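Side-chain contacts in P43 (Trichuris muris, PDB 6QIX), which is the major secreted protein of a whipworm parasite, which tethers to matrix and inhibits interleukin-13 function: residues Cys119-Ala122 with Phe123-Glu126; Pro38-His41 with Met42-Lys45; Asp63-His66 with Gly67-Thr70. All blocks are in the same frame, centred on the assembly; numbering follows the deposited sequence.

Contact 1: residues Cys119-Ala122 with Phe123-Glu126; sequences CGYA and FINE
Gly120 and Phe123 face each other across a tight reversal in the loop between strand 109-112 and helix 126-129, where one turn closed on Gly120 O runs straight into a type I beta turn from Phe123 to Glu126. The segment illustrates how one carbonyl can organise a short loop. Gly120 O accepts from Phe123 N at 3.1 Å, with the donor above the carbonyl plane, and from Ile124 N at 3.2 Å, in this case nearly in line with the C=O bond (169°). The same oxygen is also roofed by an aromatic ring. Followed outward, Phe123 begins with CB against the preceding peptide, 3.4 Å from Ala122 C. Its CG is placed between the backbone N and the carbonyl carbon (chi1 49°), and this folds the ring back over Gly120, bringing CG to 3.8 Å from Gly120 O. The oxygen lies 3.6 Å from the Phe123 ring plane and over its centre, so all six carbons share it. At the tip, CZ rests 3.4 Å from Gly120 CA, close packing against a residue that has no side chain of its own. Elsewhere the Phe123 side chain touches Leu117 and Asp319, Ala322 and Lys323 of helix 315-325, so the turn is packed against that helix. At the start of the segment, Cys119 is pinned by its disulfide to Cys164, and the Tyr121 hydroxyl is hydrogen-bonded to Pro112 O, tying the loop back to strand 109-112. Ile124 also packs against the shared oxygen, its CG2 branch standing 3.3 Å from Gly120 O. Its other branch runs alongside Tyr121, the two side chains pointing the same way, and ends with Ile124 CD1 4.1 Å from Tyr121 CD1.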
loop_
_atom_site.group_PDB
_atom_site.type_symbol
_atom_site.label_atom_id
_atom_site.label_comp_id
_atom_site.label_asym_id
_atom_site.label_seq_id
_atom_site.Cartn_x
_atom_site.Cartn_y
_atom_site.Cartn_z
ATOM N N CYS A 119 7.714 -5.110 -11.484
ATOM C CA CYS A 119 7.348 -3.740 -11.829
ATOM C C CYS A 119 6.200 -3.323 -10.911
ATOM O O CYS A 119 5.024 -3.246 -11.291
ATOM C CB CYS A 119 7.028 -3.634 -13.321
ATOM S SG CYS A 119 8.540 -4.032 -14.331
ATOM N N GLY A 120 6.562 -3.036 -9.668
ATOM C CA GLY A 120 5.572 -2.855 -8.623
ATOM C C GLY A 120 5.250 -1.417 -8.270
ATOM O O GLY A 120 4.628 -1.171 -7.235
ATOM N N TYR A 121 5.620 -0.459 -9.124
ATOM C CA TYR A 121 5.493 0.949 -8.751
ATOM C C TYR A 121 4.056 1.396 -8.513
ATOM O O TYR A 121 3.833 2.398 -7.819
ATOM C CB TYR A 121 6.138 1.791 -9.833
ATOM C CG TYR A 121 7.615 1.506 -9.898
ATOM C CD1 TYR A 121 8.473 2.156 -9.034
ATOM C CD2 TYR A 121 8.139 0.556 -10.751
ATOM C CE1 TYR A 121 9.797 1.934 -9.034
ATOM C CE2 TYR A 121 9.535 0.315 -10.789
ATOM C CZ TYR A 121 10.351 1.011 -9.924
ATOM O OH TYR A 121 11.698 0.799 -9.890
ATOM N N ALA A 122 3.081 0.679 -9.038
ATOM C CA ALA A 122 1.692 1.081 -8.816
ATOM C C ALA A 122 1.163 0.756 -7.434
ATOM O O ALA A 122 0.156 1.360 -7.018
ATOM C CB ALA A 122 0.756 0.414 -9.826
ATOM N N PHE A 123 1.772 -0.172 -6.710
ATOM C CA PHE A 123 1.177 -0.574 -5.431
ATOM C C PHE A 123 2.138 -0.484 -4.255
ATOM O O PHE A 123 1.719 -0.762 -3.111
ATOM C CB PHE A 123 0.580 -1.994 -5.532
ATOM C CG PHE A 123 1.510 -3.007 -6.134
ATOM C CD1 PHE A 123 2.405 -3.694 -5.330
ATOM C CD2 PHE A 123 1.483 -3.262 -7.499
ATOM C CE1 PHE A 123 3.271 -4.591 -5.863
ATOM C CE2 PHE A 123 2.350 -4.177 -8.053
ATOM C CZ PHE A 123 3.239 -4.857 -7.225
ATOM N N ILE A 124 3.401 -0.080 -4.475
ATOM C CA ILE A 124 4.301 0.077 -3.320
ATOM C C ILE A 124 3.760 1.115 -2.328
ATOM O O ILE A 124 4.079 1.069 -1.119
ATOM C CB ILE A 124 5.738 0.429 -3.759
ATOM C CG1 ILE A 124 5.758 1.693 -4.611
ATOM C CG2 ILE A 124 6.339 -0.741 -4.482
ATOM C CD1 ILE A 124 7.107 1.966 -5.223
ATOM N N ASN A 125 2.945 2.055 -2.793
ATOM C CA ASN A 125 2.482 3.101 -1.889
ATOM C C ASN A 125 1.587 2.565 -0.780
ATOM O O ASN A 125 1.370 3.279 0.203
ATOM C CB ASN A 125 1.787 4.218 -2.667
ATOM C CG ASN A 125 0.478 3.795 -3.336
ATOM O OD1 ASN A 125 0.103 2.612 -3.395
ATOM N ND2 ASN A 125 -0.214 4.792 -3.889
ATOM N N GLU A 126 1.097 1.327 -0.902
ATOM C CA GLU A 126 0.255 0.766 0.147
ATOM C C GLU A 126 0.991 0.722 1.488
ATOM O O GLU A 126 0.356 0.758 2.551
ATOM C CB GLU A 126 -0.222 -0.638 -0.240
ATOM C CG GLU A 126 -1.222 -0.696 -1.385
ATOM C CD GLU A 126 -2.622 -0.122 -1.068
ATOM O OE1 GLU A 126 -3.039 -0.086 0.119
ATOM O OE2 GLU A 126 -3.311 0.282 -2.063
#

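Contact 2: residues Pro38-His41 with Met42-Lys45; sequences PPQH and MYSK. With ACT (acetate ion), chain D.
The first turns of helix 39-49 hold this contact, with Pro38 as N-cap and a cis peptide bond just before it; Gln40 and Ser44 meet here one helical turn apart. They give a clear example of a helical serine doubling up on the main-chain pattern. Gln40 O receives the regular bond from Ser44 N at 2.9 Å and a second from Ser44 OG at 3.0 Å, the two donors reaching it from opposite faces of the carbonyl plane. Ser44 can do this because OG is swung beside its own backbone N (chi1 -76°), back toward the preceding turn. Pro38 O opens the helical ladder by accepting from Met42 N. The Gln40 side chain bends at chi2 (65°) and lies alongside Tyr43, so that NE2 comes in at the edge of the ring, 3.9 Å from Tyr43 CD2, with amide and ring planes 68° apart. Two bonds to the loop beyond the helix fix the rotation of this amide: OE1 accepts from Leu58 N while NE2 donates to Arg56 O. Lys45 crosses His41 at a slant, with only its CG over a face of the ring. That carbon stands 4.2 Å from the His41 ring centroid in a CH-pi contact, and Lys45 CE then draws to 3.3 Å from His41 NE2. At the far end of Tyr43, OH donates to an acetate oxygen at 2.9 Å and is itself hydrogen-bonded to Arg56 N. The acetate, probably from the crystallisation liquor, also binds Arg56 NE and the hydroxyl of Tyr145; in the crystal it links helix 39-49 to helix 139-151 and to the loop after helix 39-49, where Tyr43 and Ser44 pack on Ala54.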
loop_
_atom_site.group_PDB
_atom_site.type_symbol
_atom_site.label_atom_id
_atom_site.label_comp_id
_atom_site.label_asym_id
_atom_site.label_seq_id
_atom_site.Cartn_x
_atom_site.Cartn_y
_atom_site.Cartn_z
ATOM N N PRO A 38 13.409 11.762 -5.329
ATOM C CA PRO A 38 12.947 10.677 -4.457
ATOM C C PRO A 38 11.777 10.997 -3.504
ATOM O O PRO A 38 11.435 12.174 -3.317
ATOM C CB PRO A 38 14.196 10.322 -3.634
ATOM C CG PRO A 38 15.143 11.496 -3.798
ATOM C CD PRO A 38 14.797 12.174 -5.060
ATOM N N PRO A 39 11.182 9.939 -2.927
ATOM C CA PRO A 39 9.982 10.131 -2.080
ATOM C C PRO A 39 10.173 11.167 -0.984
ATOM O O PRO A 39 9.307 12.027 -0.763
ATOM C CB PRO A 39 9.745 8.726 -1.488
ATOM C CG PRO A 39 10.324 7.808 -2.567
ATOM C CD PRO A 39 11.535 8.516 -3.091
ATOM N N GLN A 40 11.301 11.108 -0.282
ATOM C CA GLN A 40 11.540 12.088 0.779
ATOM C C GLN A 40 11.477 13.513 0.237
ATOM O O GLN A 40 10.887 14.404 0.859
ATOM C CB GLN A 40 12.890 11.831 1.456
ATOM C CG GLN A 40 13.177 12.808 2.607
ATOM C CD GLN A 40 12.200 12.649 3.768
ATOM O OE1 GLN A 40 11.669 11.563 3.996
ATOM N NE2 GLN A 40 11.972 13.726 4.510
ATOM N N HIS A 41 12.078 13.750 -0.925
ATOM C CA HIS A 41 12.055 15.090 -1.505
ATOM C C HIS A 41 10.646 15.505 -1.905
ATOM O O HIS A 41 10.233 16.643 -1.649
ATOM C CB HIS A 41 12.959 15.144 -2.721
ATOM C CG HIS A 41 12.969 16.470 -3.398
ATOM N ND1 HIS A 41 12.454 16.664 -4.662
ATOM C CD2 HIS A 41 13.428 17.672 -2.984
ATOM C CE1 HIS A 41 12.629 17.929 -5.011
ATOM N NE2 HIS A 41 13.203 18.564 -4.003
ATOM N N MET A 42 9.898 14.604 -2.542
ATOM C CA MET A 42 8.530 14.939 -2.929
ATOM C C MET A 42 7.661 15.173 -1.695
ATOM O O MET A 42 6.868 16.120 -1.657
ATOM C CB MET A 42 7.944 13.835 -3.823
ATOM C CG MET A 42 6.490 14.056 -4.218
ATOM S SD MET A 42 5.833 12.713 -5.243
ATOM C CE MET A 42 6.750 13.067 -6.752
ATOM N N TYR A 43 7.794 14.321 -0.674
ATOM C CA TYR A 43 7.065 14.547 0.572
ATOM C C TYR A 43 7.429 15.901 1.187
ATOM O O TYR A 43 6.555 16.627 1.689
ATOM C CB TYR A 43 7.363 13.402 1.544
ATOM C CG TYR A 43 7.102 13.762 2.983
ATOM C CD1 TYR A 43 5.813 13.903 3.443
ATOM C CD2 TYR A 43 8.143 13.970 3.880
ATOM C CE1 TYR A 43 5.556 14.236 4.790
ATOM C CE2 TYR A 43 7.905 14.315 5.187
ATOM C CZ TYR A 43 6.614 14.449 5.640
ATOM O OH TYR A 43 6.380 14.766 6.942
ATOM N N SER A 44 8.719 16.259 1.150
ATOM C CA SER A 44 9.159 17.540 1.703
ATOM C C SER A 44 8.464 18.706 1.013
ATOM O O SER A 44 8.009 19.652 1.665
ATOM C CB SER A 44 10.676 17.680 1.557
ATOM O OG SER A 44 11.351 16.876 2.517
ATOM N N LYS A 45 8.369 18.649 -0.313
ATOM C CA LYS A 45 7.752 19.741 -1.051
ATOM C C LYS A 45 6.251 19.769 -0.830
ATOM O O LYS A 45 5.661 20.849 -0.755
ATOM C CB LYS A 45 8.053 19.605 -2.541
ATOM C CG LYS A 45 9.508 19.657 -2.863
ATOM C CD LYS A 45 10.020 21.084 -2.909
ATOM C CE LYS A 45 11.216 21.187 -3.851
ATOM N NZ LYS A 45 12.253 22.106 -3.322
HETATM C C ACT D . 2.252 14.685 7.220
HETATM O O ACT D . 3.479 14.526 7.344
HETATM O OXT ACT D . 1.317 14.015 7.727
HETATM C CH3 ACT D . 1.853 15.832 6.266
#

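Contact 3: residues Asp63-His66 with Gly67-Thr70; sequences DLPH and GHKT
Pro65 and His68 cross obliquely at the ends of a type II beta turn, the proline ring passing the imidazole with Pro65 CG 3.9 Å from His68 CD2. The turn is an example of one carbonyl oxygen serving both the backbone and a ring edge. His68 N donates to Pro65 O at 3.1 Å, lying in the carbonyl plane, and the same oxygen sits at the edge of the His68 ring, in its plane, 3.3 Å from CD2. His66 is turned the other way: with CG anti to its backbone N (chi1 170°), its ring sets a face over the next peptide, and CG is 3.3 Å from Gly67 N. Gly67 supplies the positive phi (92°) required at this corner. Leu64 reaches from one arm of the turn to the other, its CD1 branch lying 3.5 Å from Lys69 O and 3.9 Å from Thr70 CG2. A water stands between the arms, 2.8 Å from His68 O and also close to Pro65 O, though it has too few protons for every acceptor nearby. Across these residues the one direct hydrogen bond is between backbone atoms, with a water and leucine packing beside it, so the link between the arms depends little on charged side chains.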
loop_
_atom_site.group_PDB
_atom_site.type_symbol
_atom_site.label_atom_id
_atom_site.label_comp_id
_atom_site.label_asym_id
_atom_site.label_seq_id
_atom_site.Cartn_x
_atom_site.Cartn_y
_atom_site.Cartn_z
ATOM N N ASP A 63 12.486 3.477 -1.505
ATOM C CA ASP A 63 13.482 3.949 -2.452
ATOM C C ASP A 63 13.728 2.888 -3.522
ATOM O O ASP A 63 13.299 1.735 -3.407
ATOM C CB ASP A 63 14.772 4.317 -1.719
ATOM C CG ASP A 63 14.606 5.553 -0.842
ATOM O OD1 ASP A 63 13.700 6.371 -1.139
ATOM O OD2 ASP A 63 15.373 5.710 0.130
ATOM N N LEU A 64 14.417 3.307 -4.599
ATOM C CA LEU A 64 14.817 2.368 -5.620
ATOM C C LEU A 64 15.894 1.431 -5.071
ATOM O O LEU A 64 16.633 1.786 -4.134
ATOM C CB LEU A 64 15.334 3.106 -6.845
ATOM C CG LEU A 64 14.398 4.068 -7.554
ATOM C CD1 LEU A 64 15.141 4.667 -8.790
ATOM C CD2 LEU A 64 13.113 3.348 -7.979
ATOM N N PRO A 65 16.008 0.224 -5.628
ATOM C CA PRO A 65 16.981 -0.727 -5.088
ATOM C C PRO A 65 18.393 -0.168 -5.141
ATOM O O PRO A 65 18.746 0.615 -6.022
ATOM C CB PRO A 65 16.825 -1.964 -5.980
ATOM C CG PRO A 65 15.896 -1.574 -7.105
ATOM C CD PRO A 65 15.132 -0.384 -6.650
ATOM N N HIS A 66 19.197 -0.578 -4.163
ATOM C CA HIS A 66 20.525 -0.012 -3.963
ATOM C C HIS A 66 21.266 0.135 -5.282
ATOM O O HIS A 66 21.296 -0.781 -6.108
ATOM C CB HIS A 66 21.332 -0.902 -3.010
ATOM C CG HIS A 66 22.787 -0.536 -2.930
ATOM N ND1 HIS A 66 23.788 -1.325 -3.461
ATOM C CD2 HIS A 66 23.407 0.547 -2.401
ATOM C CE1 HIS A 66 24.960 -0.745 -3.261
ATOM N NE2 HIS A 66 24.757 0.391 -2.619
ATOM N N GLY A 67 21.850 1.306 -5.477
ATOM C CA GLY A 67 22.658 1.556 -6.643
ATOM C C GLY A 67 21.930 2.163 -7.822
ATOM O O GLY A 67 22.575 2.462 -8.839
ATOM N N HIS A 68 20.620 2.347 -7.744
ATOM C CA HIS A 68 19.874 2.818 -8.895
ATOM C C HIS A 68 19.541 4.290 -8.735
ATOM O O HIS A 68 18.968 4.699 -7.721
ATOM C CB HIS A 68 18.610 1.992 -9.102
ATOM C CG HIS A 68 18.871 0.638 -9.687
ATOM N ND1 HIS A 68 18.938 0.412 -11.047
ATOM C CD2 HIS A 68 19.101 -0.560 -9.093
ATOM C CE1 HIS A 68 19.173 -0.872 -11.265
ATOM N NE2 HIS A 68 19.274 -1.483 -10.096
ATOM N N LYS A 69 19.922 5.074 -9.739
ATOM C CA LYS A 69 19.649 6.499 -9.794
ATOM C C LYS A 69 18.193 6.731 -10.174
ATOM O O LYS A 69 17.597 5.946 -10.907
ATOM C CB LYS A 69 20.570 7.166 -10.817
ATOM C CG LYS A 69 22.064 6.853 -10.597
ATOM C CD LYS A 69 22.903 7.018 -11.876
ATOM C CE LYS A 69 24.327 6.459 -11.709
ATOM N NZ LYS A 69 25.367 7.223 -12.481
ATOM N N THR A 70 17.615 7.790 -9.633
ATOM C CA THR A 70 16.251 8.110 -10.010
ATOM C C THR A 70 16.264 8.875 -11.325
ATOM O O THR A 70 16.999 9.860 -11.458
ATOM C CB THR A 70 15.526 8.925 -8.951
ATOM O OG1 THR A 70 16.049 10.248 -8.919
ATOM C CG2 THR A 70 15.706 8.314 -7.604
HETATM O O HOH W 1 19.049 3.693 -5.153
#

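How the contacts relate
Burial falls from contact 1, whose centre is about 7 Å from that of the chain, to contacts 2 and 3, surface contacts about 17 and 19 Å out. Residues 63-70 link the other two: Leu64 CD2 packs 3.5 Å from Tyr121 OH of contact 1, and Asp63 OD1 lies 3.6 Å from Pro39 CD of contact 2. Contacts 1 and 2 do not touch. Both loop contacts lie against Pro112 at the end of strand 109-112, whereas contact 2 belongs to a regular helix. The chemistry differs accordingly: an aromatic face over a carbonyl in the partly buried loop, and at the surface a helix reinforced by a hydroxyl beside a turn with a water between its arms.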